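Local structure of amorpha-4,11-diene synthase (Artemisia annua, 4GAX) at residues 58-63 and 94-99; 228-233 and 239-244; 479-484 and 494-499. The protein is a sesquiterpene synthase, a lyase that probably ionises farnesyl diphosphate and steers the resulting cation to a cyclic product, here in an engineered alpha-bisabolol synthase variant. One frame throughout, in Å; residues are numbered along the deposited sequence.

In the fold
All three contacts pack apolar atoms, some from lysine and glutamate methylenes, with no hydrogen bond across. Each holds a different pair: helix 52-71 with the start of helix 97-111, helix 219-232 with helix 238-269, and helix 478-485 with helix 489-513. Contacts 1 and 2 are neighbours, their centres about 15 Å apart: Val63 packs on Leu240, and Glu62 OE1 probably hydrogen-bonds Thr239 OG1 at 2.9 Å. Contact 2 is buried, contact 1 partly so. Contact 3, about 48 Å from contact 1 between centres, lies in the metal-binding domain; there the ring is a partly exposed tyrosine, against a buried phenylalanine in contact 1 and a buried tyrosine in contact 2.

Contact 1. Residues 58-63 and 94-99; sequences DLKKEV and YLFEQE
In the all-helical N-terminal domain of the terpene synthase, Val63 and Lys60 of helix 52-71 pack against Phe96 and Leu95, where a short 3-10 turn gives way to helix 97-111. Phe96 occupies the N-cap position of that helix, and its ring carries most of the contact. With CG anti to its own carbonyl carbon (chi1 -53°), the ring reaches out to helix 52-71 and is held on both faces. Val63 CG1, anti to the backbone N, is the methyl set over one of them in a CH-pi contact, 3.8 Å from the Phe96 ring centroid and 26° off the ring normal, displaced toward the rim so that its closest partner is Phe96 CZ at 3.4 Å. Val63 CB adds a second touch on CZ. The opposite face is covered from within its own segment by Leu95 CB, again displaced from the middle of the ring. At the edge, near the ring plane, the carbonyl oxygen Lys60 O stands 3.5 Å from Phe96 CE1. Lys60 CG approaches from off the plane, on the side of Leu95, 3.9 Å from Phe96 CZ. Ile87 touches both Val63 and Phe96, so helix 77-89 packs against both partners. Farther along helix 97-111, Glu99 OE2 forms a salt bridge with Arg64 NE, a second tie to helix 52-71. The lysine chain, bent at each bond beyond CB, crosses Leu95 at about a right angle, with Lys60 CD 4.0 Å from Leu95 CD1.

Contact 2. Residues 228-233 and 239-244; sequences PFYEQQ and TLIKLA
Ile241 fits against Tyr230 and Glu231, the tight middle of a contact between helix 219-232 and helix 238-269. The axes of their short segments approach to 10.0 Å and run at 149° to each other, not far from antiparallel, and the backbones come nearest at Glu231 and Ile241, 6.2 Å from CA to CA. Ile241 CG1, anti to the backbone N, leans on the aliphatic part of the glutamate at 3.7 Å from Glu231 CB. Ile241 CD1 meets the tyrosine at the ring edge, near its plane, 4.0 Å from Tyr230 CD2. At the hydroxyl end of the tyrosine, Leu240 CD1 comes to 3.7 Å from Tyr230 OH, while the same hydroxyl is hydrogen-bonded to the backbone N of Asn237 in the connecting turn. With an alanine here in place of Ile241, CG1 and CD1 would be gone, which would probably leave a gap at the tyrosine edge and the Glu231 methylenes without their apolar neighbour. The looser side is that of the partly exposed Glu231: its CB and CG rest on Ile241, but the chain runs on extended, and its carboxylate forms a salt bridge from OE2 to Lys245 NZ. Two successive helices, a short turn and an apolar seam between them make this an alpha-alpha hairpin, a recurring unit of all-helical terpene synthases.

Contact 3. Residues 479-484 and 494-499; sequences ESYMKE and NLLYKQ
Apolar packing of one tyrosine, Tyr481, against two consecutive leucines, Leu495 and Leu496, joins the short helix 478-485 to the long helix 489-513 in the metal-binding domain of the terpene synthase family. The two helices follow each other directly, with residues 486-488 linking them, so the contact closes a short helical hairpin. Tyr481 has CG anti to its backbone N (chi1 -169°), which sends the ring straight across to the other helix. The leucines take different parts of it. Leu495 crosses the tyrosine at about a right angle and uses its CD1 branch at the ring edge, near the plane: CD1 is 3.5 Å from Tyr481 CE1 and also 3.5 Å from Tyr481 OH, and Leu495 CB follows at 3.7 Å from Tyr481 OH. Leu496 slides past the ring in the opposite direction and meets the opposite flank of the ring, with CD2 at 3.6 Å from Tyr481 CD2 and 3.9 Å from Tyr481 CE2. Its CD1 runs on extended from CA (chi2 -178°), which leaves the bent-back CD2 as the branch that touches. The backbones stay well apart, 8.5 Å between the CA atoms of Tyr481 and Leu496, so the ring itself spans the space. Leu496 is buried, while Tyr481 and Leu495 are partly exposed. On its own side the tyrosine stacks with the ring of Tyr485, and it also touches Val487 in the turn and Ala492 of helix 489-513; Leu496 is backed by Leu462, in the loop that follows helix 447-461.

Contact 1. Residues 58-63 and 94-99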
loop_
_atom_site.group_PDB
_atom_site.type_symbol
_atom_site.label_atom_id
_atom_site.label_comp_id
_atom_site.label_asym_id
_atom_site.label_seq_id
_atom_site.Cartn_x
_atom_site.Cartn_y
_atom_site.Cartn_z
ATOM N N ASP A 58 -25.473 16.032 6.340
ATOM C CA ASP A 58 -26.749 15.602 5.774
ATOM C C ASP A 58 -26.584 14.628 4.604
ATOM O O ASP A 58 -27.413 13.726 4.409
ATOM C CB ASP A 58 -27.572 16.816 5.364
ATOM C CG ASP A 58 -27.773 17.785 6.516
ATOM O OD1 ASP A 58 -28.084 17.322 7.637
ATOM O OD2 ASP A 58 -27.604 19.005 6.303
ATOM N N LEU A 59 -25.522 14.804 3.823
ATOM C CA LEU A 59 -25.207 13.833 2.780
ATOM C C LEU A 59 -24.939 12.466 3.397
ATOM O O LEU A 59 -25.413 11.447 2.893
ATOM C CB LEU A 59 -23.992 14.276 1.969
ATOM C CG LEU A 59 -24.230 15.434 0.996
ATOM C CD1 LEU A 59 -22.904 15.884 0.391
ATOM C CD2 LEU A 59 -25.211 15.028 -0.103
ATOM N N LYS A 60 -24.173 12.457 4.485
ATOM C CA LYS A 60 -23.859 11.236 5.229
ATOM C C LYS A 60 -25.102 10.459 5.648
ATOM O O LYS A 60 -25.148 9.231 5.519
ATOM C CB LYS A 60 -23.035 11.566 6.477
ATOM C CG LYS A 60 -21.579 11.169 6.367
ATOM C CD LYS A 60 -20.655 12.374 6.353
ATOM C CE LYS A 60 -20.091 12.649 7.736
ATOM N NZ LYS A 60 -20.244 11.464 8.627
ATOM N N LYS A 61 -26.103 11.176 6.148
ATOM C CA LYS A 61 -27.342 10.545 6.595
ATOM C C LYS A 61 -28.132 9.944 5.434
ATOM O O LYS A 61 -28.801 8.918 5.592
ATOM C CB LYS A 61 -28.223 11.556 7.327
ATOM C CG LYS A 61 -27.525 12.312 8.445
ATOM C CD LYS A 61 -28.534 13.146 9.226
ATOM C CE LYS A 61 -27.846 14.165 10.121
ATOM N NZ LYS A 61 -28.123 15.560 9.664
ATOM N N GLU A 62 -28.101 10.598 4.280
ATOM C CA GLU A 62 -28.784 10.056 3.110
ATOM C C GLU A 62 -28.120 8.739 2.709
ATOM O O GLU A 62 -28.796 7.775 2.353
ATOM C CB GLU A 62 -28.711 11.029 1.931
ATOM C CG GLU A 62 -29.328 12.389 2.178
ATOM C CD GLU A 62 -29.289 13.266 0.933
ATOM O OE1 GLU A 62 -29.501 12.727 -0.181
ATOM O OE2 GLU A 62 -29.036 14.487 1.066
ATOM N N VAL A 63 -26.791 8.706 2.755
ATOM C CA VAL A 63 -26.055 7.490 2.412
ATOM C C VAL A 63 -26.274 6.366 3.431
ATOM O O VAL A 63 -26.386 5.192 3.056
ATOM C CB VAL A 63 -24.542 7.769 2.242
ATOM C CG1 VAL A 63 -23.772 6.474 1.940
ATOM C CG2 VAL A 63 -24.324 8.791 1.118
ATOM N N TYR A 94 -14.289 5.164 4.792
ATOM C CA TYR A 94 -13.976 5.533 6.185
ATOM C C TYR A 94 -15.100 6.298 6.866
ATOM O O TYR A 94 -15.133 6.382 8.088
ATOM C CB TYR A 94 -12.685 6.360 6.280
ATOM C CG TYR A 94 -12.750 7.673 5.543
ATOM C CD1 TYR A 94 -13.181 8.840 6.179
ATOM C CD2 TYR A 94 -12.374 7.756 4.207
ATOM C CE1 TYR A 94 -13.237 10.049 5.497
ATOM C CE2 TYR A 94 -12.425 8.959 3.518
ATOM C CZ TYR A 94 -12.858 10.100 4.167
ATOM O OH TYR A 94 -12.903 11.285 3.472
ATOM N N LEU A 95 -16.016 6.871 6.081
ATOM C CA LEU A 95 -17.178 7.541 6.663
ATOM C C LEU A 95 -18.228 6.539 7.128
ATOM O O LEU A 95 -19.074 6.865 7.949
ATOM C CB LEU A 95 -17.824 8.486 5.647
ATOM C CG LEU A 95 -17.003 9.693 5.185
ATOM C CD1 LEU A 95 -17.860 10.518 4.250
ATOM C CD2 LEU A 95 -16.569 10.531 6.380
ATOM N N PHE A 96 -18.170 5.319 6.603
ATOM C CA PHE A 96 -19.213 4.326 6.867
ATOM C C PHE A 96 -18.638 2.967 7.258
ATOM O O PHE A 96 -19.124 1.917 6.809
ATOM C CB PHE A 96 -20.082 4.176 5.620
ATOM C CG PHE A 96 -20.614 5.481 5.110
ATOM C CD1 PHE A 96 -21.673 6.095 5.750
ATOM C CD2 PHE A 96 -20.044 6.105 4.008
ATOM C CE1 PHE A 96 -22.185 7.314 5.291
ATOM C CE2 PHE A 96 -20.547 7.323 3.540
ATOM C CZ PHE A 96 -21.617 7.927 4.190
ATOM N N GLU A 97 -17.605 3.002 8.096
ATOM C CA GLU A 97 -16.868 1.813 8.495
ATOM C C GLU A 97 -17.788 0.795 9.138
ATOM O O GLU A 97 -17.835 -0.375 8.720
ATOM C CB GLU A 97 -15.766 2.193 9.487
ATOM C CG GLU A 97 -14.466 1.461 9.271
ATOM C CD GLU A 97 -13.811 1.833 7.952
ATOM O OE1 GLU A 97 -13.197 2.918 7.875
ATOM O OE2 GLU A 97 -13.909 1.045 6.986
ATOM N N GLN A 98 -18.516 1.235 10.159
ATOM C CA GLN A 98 -19.400 0.325 10.878
ATOM C C GLN A 98 -20.488 -0.195 9.950
ATOM O O GLN A 98 -20.821 -1.386 9.976
ATOM C CB GLN A 98 -20.010 1.000 12.116
ATOM C CG GLN A 98 -20.651 0.010 13.108
ATOM C CD GLN A 98 -22.050 -0.427 12.688
ATOM O OE1 GLN A 98 -22.732 0.283 11.941
ATOM N NE2 GLN A 98 -22.481 -1.603 13.160
ATOM N N GLU A 99 -21.046 0.695 9.133
ATOM C CA GLU A 99 -22.172 0.315 8.272
ATOM C C GLU A 99 -21.736 -0.725 7.247
ATOM O O GLU A 99 -22.446 -1.703 7.008
ATOM C CB GLU A 99 -22.785 1.533 7.571
ATOM C CG GLU A 99 -23.517 2.487 8.505
ATOM C CD GLU A 99 -22.602 3.494 9.191
ATOM O OE1 GLU A 99 -21.360 3.398 9.054
ATOM O OE2 GLU A 99 -23.134 4.390 9.884
#

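Contact 2. Residues 228-233 and 239-244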
loop_
_atom_site.group_PDB
_atom_site.type_symbol
_atom_site.label_atom_id
_atom_site.label_comp_id
_atom_site.label_asym_id
_atom_site.label_seq_id
_atom_site.Cartn_x
_atom_site.Cartn_y
_atom_site.Cartn_z
ATOM N N PRO A 228 -13.987 10.935 -11.122
ATOM C CA PRO A 228 -14.469 11.517 -12.386
ATOM C C PRO A 228 -15.191 10.515 -13.283
ATOM O O PRO A 228 -16.148 10.898 -13.963
ATOM C CB PRO A 228 -13.177 11.989 -13.080
ATOM C CG PRO A 228 -12.089 11.129 -12.478
ATOM C CD PRO A 228 -12.511 10.971 -11.036
ATOM N N PHE A 229 -14.738 9.264 -13.317
ATOM C CA PHE A 229 -15.452 8.278 -14.113
ATOM C C PHE A 229 -16.878 8.126 -13.577
ATOM O O PHE A 229 -17.843 8.091 -14.349
ATOM C CB PHE A 229 -14.737 6.920 -14.148
ATOM C CG PHE A 229 -15.571 5.822 -14.764
ATOM C CD1 PHE A 229 -15.670 5.702 -16.137
ATOM C CD2 PHE A 229 -16.276 4.931 -13.965
ATOM C CE1 PHE A 229 -16.450 4.713 -16.714
ATOM C CE2 PHE A 229 -17.061 3.939 -14.535
ATOM C CZ PHE A 229 -17.144 3.835 -15.917
ATOM N N TYR A 230 -17.018 8.049 -12.255
ATOM C CA TYR A 230 -18.346 7.834 -11.666
ATOM C C TYR A 230 -19.249 9.033 -11.973
ATOM O O TYR A 230 -20.413 8.878 -12.338
ATOM C CB TYR A 230 -18.239 7.605 -10.148
ATOM C CG TYR A 230 -19.560 7.237 -9.488
ATOM C CD1 TYR A 230 -20.074 5.943 -9.575
ATOM C CD2 TYR A 230 -20.294 8.186 -8.782
ATOM C CE1 TYR A 230 -21.295 5.602 -8.966
ATOM C CE2 TYR A 230 -21.506 7.860 -8.179
ATOM C CZ TYR A 230 -21.996 6.568 -8.267
ATOM O OH TYR A 230 -23.201 6.260 -7.675
ATOM N N GLU A 231 -18.687 10.232 -11.850
ATOM C CA GLU A 231 -19.461 11.451 -11.983
ATOM C C GLU A 231 -20.059 11.562 -13.375
ATOM O O GLU A 231 -21.128 12.146 -13.549
ATOM C CB GLU A 231 -18.594 12.682 -11.666
ATOM C CG GLU A 231 -19.344 14.004 -11.804
ATOM C CD GLU A 231 -18.544 15.199 -11.318
ATOM O OE1 GLU A 231 -17.291 15.157 -11.368
ATOM O OE2 GLU A 231 -19.177 16.184 -10.878
ATOM N N GLN A 232 -19.389 10.966 -14.358
ATOM C CA GLN A 232 -19.838 11.057 -15.742
ATOM C C GLN A 232 -20.722 9.882 -16.184
ATOM O O GLN A 232 -21.233 9.864 -17.312
ATOM C CB GLN A 232 -18.639 11.243 -16.690
ATOM C CG GLN A 232 -17.684 10.061 -16.779
ATOM C CD GLN A 232 -18.171 8.974 -17.731
ATOM O OE1 GLN A 232 -18.499 9.241 -18.892
ATOM N NE2 GLN A 232 -18.234 7.742 -17.232
ATOM N N GLN A 233 -20.900 8.901 -15.307
ATOM C CA GLN A 233 -21.792 7.785 -15.614
ATOM C C GLN A 233 -23.250 8.215 -15.547
ATOM O O GLN A 233 -23.670 8.846 -14.572
ATOM C CB GLN A 233 -21.569 6.641 -14.640
ATOM C CG GLN A 233 -20.455 5.712 -14.998
ATOM C CD GLN A 233 -20.588 4.416 -14.236
ATOM O OE1 GLN A 233 -20.704 4.421 -13.005
ATOM N NE2 GLN A 233 -20.619 3.296 -14.961
ATOM N N THR A 239 -25.988 12.034 -4.866
ATOM C CA THR A 239 -25.605 12.253 -3.474
ATOM C C THR A 239 -24.218 11.705 -3.184
ATOM O O THR A 239 -23.412 12.379 -2.547
ATOM C CB THR A 239 -26.606 11.629 -2.503
ATOM O OG1 THR A 239 -27.780 12.445 -2.472
ATOM C CG2 THR A 239 -26.017 11.540 -1.097
ATOM N N LEU A 240 -23.934 10.486 -3.634
ATOM C CA LEU A 240 -22.621 9.894 -3.385
ATOM C C LEU A 240 -21.497 10.715 -4.006
ATOM O O LEU A 240 -20.451 10.921 -3.383
ATOM C CB LEU A 240 -22.527 8.469 -3.940
ATOM C CG LEU A 240 -23.134 7.279 -3.209
ATOM C CD1 LEU A 240 -22.795 6.010 -4.000
ATOM C CD2 LEU A 240 -22.599 7.181 -1.782
ATOM N N ILE A 241 -21.687 11.157 -5.245
ATOM C CA ILE A 241 -20.609 11.878 -5.918
ATOM C C ILE A 241 -20.381 13.236 -5.268
ATOM O O ILE A 241 -19.230 13.681 -5.138
ATOM C CB ILE A 241 -20.818 12.017 -7.457
ATOM C CG1 ILE A 241 -19.518 12.506 -8.118
ATOM C CG2 ILE A 241 -21.961 12.969 -7.785
ATOM C CD1 ILE A 241 -18.325 11.595 -7.856
ATOM N N LYS A 242 -21.458 13.886 -4.830
ATOM C CA LYS A 242 -21.302 15.179 -4.162
ATOM C C LYS A 242 -20.491 15.024 -2.881
ATOM O O LYS A 242 -19.551 15.789 -2.611
ATOM C CB LYS A 242 -22.665 15.788 -3.848
ATOM C CG LYS A 242 -22.578 17.210 -3.327
ATOM C CD LYS A 242 -23.940 17.724 -2.893
ATOM C CE LYS A 242 -23.918 19.234 -2.712
ATOM N NZ LYS A 242 -25.159 19.713 -2.046
ATOM N N LEU A 243 -20.849 14.013 -2.099
ATOM C CA LEU A 243 -20.149 13.712 -0.864
ATOM C C LEU A 243 -18.699 13.302 -1.109
ATOM O O LEU A 243 -17.787 13.739 -0.391
ATOM C CB LEU A 243 -20.871 12.572 -0.137
ATOM C CG LEU A 243 -20.224 12.065 1.151
ATOM C CD1 LEU A 243 -20.054 13.197 2.155
ATOM C CD2 LEU A 243 -21.061 10.958 1.738
ATOM N N ALA A 244 -18.487 12.445 -2.101
ATOM C CA ALA A 244 -17.138 11.951 -2.375
ATOM C C ALA A 244 -16.170 13.079 -2.728
ATOM O O ALA A 244 -14.991 13.039 -2.359
ATOM C CB ALA A 244 -17.154 10.889 -3.494
#

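Contact 3. Residues 479-484 and 494-499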
loop_
_atom_site.group_PDB
_atom_site.type_symbol
_atom_site.label_atom_id
_atom_site.label_comp_id
_atom_site.label_asym_id
_atom_site.label_seq_id
_atom_site.Cartn_x
_atom_site.Cartn_y
_atom_site.Cartn_z
ATOM N N GLU A 479 20.058 -10.029 -16.388
ATOM C CA GLU A 479 21.269 -10.492 -17.056
ATOM C C GLU A 479 21.902 -11.673 -16.305
ATOM O O GLU A 479 22.451 -12.592 -16.923
ATOM C CB GLU A 479 22.260 -9.332 -17.224
ATOM C CG GLU A 479 23.669 -9.612 -16.729
ATOM C CD GLU A 479 23.960 -8.960 -15.388
ATOM O OE1 GLU A 479 23.861 -9.652 -14.349
ATOM O OE2 GLU A 479 24.292 -7.755 -15.375
ATOM N N SER A 480 21.802 -11.655 -14.977
ATOM C CA SER A 480 22.329 -12.742 -14.155
ATOM C C SER A 480 21.438 -13.974 -14.210
ATOM O O SER A 480 21.926 -15.101 -14.102
ATOM C CB SER A 480 22.509 -12.302 -12.703
ATOM O OG SER A 480 22.731 -13.426 -11.869
ATOM N N TYR A 481 20.131 -13.757 -14.356
ATOM C CA TYR A 481 19.201 -14.862 -14.563
ATOM C C TYR A 481 19.526 -15.532 -15.892
ATOM O O TYR A 481 19.533 -16.758 -15.996
ATOM C CB TYR A 481 17.747 -14.378 -14.565
ATOM C CG TYR A 481 16.746 -15.510 -14.521
ATOM C CD1 TYR A 481 16.323 -16.139 -15.688
ATOM C CD2 TYR A 481 16.227 -15.962 -13.308
ATOM C CE1 TYR A 481 15.411 -17.183 -15.651
ATOM C CE2 TYR A 481 15.310 -17.007 -13.261
ATOM C CZ TYR A 481 14.907 -17.613 -14.437
ATOM O OH TYR A 481 14.000 -18.656 -14.408
ATOM N N MET A 482 19.794 -14.710 -16.905
ATOM C CA MET A 482 20.200 -15.196 -18.216
ATOM C C MET A 482 21.456 -16.055 -18.108
ATOM O O MET A 482 21.607 -17.018 -18.853
ATOM C CB MET A 482 20.417 -14.026 -19.183
ATOM C CG MET A 482 19.124 -13.351 -19.623
ATOM S SD MET A 482 19.320 -11.639 -20.169
ATOM C CE MET A 482 20.295 -11.833 -21.655
ATOM N N LYS A 483 22.345 -15.716 -17.176
ATOM C CA LYS A 483 23.547 -16.518 -16.939
ATOM C C LYS A 483 23.201 -17.871 -16.334
ATOM O O LYS A 483 23.661 -18.915 -16.806
ATOM C CB LYS A 483 24.515 -15.787 -16.005
ATOM C CG LYS A 483 25.154 -14.553 -16.611
ATOM C CD LYS A 483 25.712 -14.858 -17.990
ATOM C CE LYS A 483 25.240 -13.827 -19.000
ATOM N NZ LYS A 483 24.190 -12.935 -18.431
ATOM N N GLU A 484 22.382 -17.832 -15.287
ATOM C CA GLU A 484 22.033 -19.011 -14.509
ATOM C C GLU A 484 21.348 -20.071 -15.362
ATOM O O GLU A 484 21.713 -21.250 -15.325
ATOM C CB GLU A 484 21.110 -18.612 -13.353
ATOM C CG GLU A 484 21.506 -19.173 -11.992
ATOM C CD GLU A 484 20.539 -18.774 -10.887
ATOM O OE1 GLU A 484 20.185 -19.644 -10.063
ATOM O OE2 GLU A 484 20.136 -17.590 -10.836
ATOM N N ASN A 494 9.995 -13.108 -19.244
ATOM C CA ASN A 494 8.762 -13.860 -19.003
ATOM C C ASN A 494 8.808 -14.717 -17.733
ATOM O O ASN A 494 7.833 -14.772 -16.967
ATOM C CB ASN A 494 8.416 -14.722 -20.216
ATOM C CG ASN A 494 7.663 -13.943 -21.276
ATOM O OD1 ASN A 494 6.435 -13.826 -21.219
ATOM N ND2 ASN A 494 8.399 -13.388 -22.243
ATOM N N LEU A 495 9.945 -15.372 -17.514
ATOM C CA LEU A 495 10.131 -16.197 -16.329
ATOM C C LEU A 495 10.093 -15.353 -15.067
ATOM O O LEU A 495 9.404 -15.702 -14.099
ATOM C CB LEU A 495 11.456 -16.942 -16.417
ATOM C CG LEU A 495 11.484 -18.008 -17.513
ATOM C CD1 LEU A 495 12.891 -18.559 -17.713
ATOM C CD2 LEU A 495 10.510 -19.132 -17.214
ATOM N N LEU A 496 10.824 -14.240 -15.080
ATOM C CA LEU A 496 10.877 -13.351 -13.923
ATOM C C LEU A 496 9.525 -12.727 -13.646
ATOM O O LEU A 496 9.134 -12.569 -12.492
ATOM C CB LEU A 496 11.935 -12.246 -14.115
ATOM C CG LEU A 496 13.401 -12.669 -14.105
ATOM C CD1 LEU A 496 14.304 -11.443 -14.255
ATOM C CD2 LEU A 496 13.755 -13.445 -12.835
ATOM N N TYR A 497 8.787 -12.385 -14.697
ATOM C CA TYR A 497 7.470 -11.799 -14.479
ATOM C C TYR A 497 6.451 -12.816 -13.942
ATOM O O TYR A 497 5.615 -12.481 -13.103
ATOM C CB TYR A 497 6.981 -11.050 -15.722
ATOM C CG TYR A 497 7.606 -9.671 -15.832
ATOM C CD1 TYR A 497 7.677 -8.834 -14.719
ATOM C CD2 TYR A 497 8.146 -9.214 -17.028
ATOM C CE1 TYR A 497 8.250 -7.576 -14.800
ATOM C CE2 TYR A 497 8.728 -7.954 -17.116
ATOM C CZ TYR A 497 8.777 -7.141 -15.996
ATOM O OH TYR A 497 9.348 -5.887 -16.066
ATOM N N LYS A 498 6.544 -14.064 -14.382
ATOM C CA LYS A 498 5.680 -15.106 -13.818
ATOM C C LYS A 498 5.965 -15.324 -12.317
ATOM O O LYS A 498 5.040 -15.484 -11.519
ATOM C CB LYS A 498 5.804 -16.416 -14.605
ATOM C CG LYS A 498 5.441 -17.657 -13.789
ATOM C CD LYS A 498 4.332 -18.474 -14.422
ATOM C CE LYS A 498 4.475 -19.945 -14.043
ATOM N NZ LYS A 498 4.549 -20.140 -12.565
ATOM N N GLN A 499 7.242 -15.313 -11.939
ATOM C CA GLN A 499 7.620 -15.422 -10.528
ATOM C C GLN A 499 6.976 -14.310 -9.693
ATOM O O GLN A 499 6.500 -14.536 -8.564
ATOM C CB GLN A 499 9.143 -15.389 -10.405
ATOM C CG GLN A 499 9.692 -15.402 -8.994
ATOM C CD GLN A 499 11.212 -15.465 -8.994
ATOM O OE1 GLN A 499 11.876 -14.695 -9.692
ATOM N NE2 GLN A 499 11.769 -16.401 -8.231
#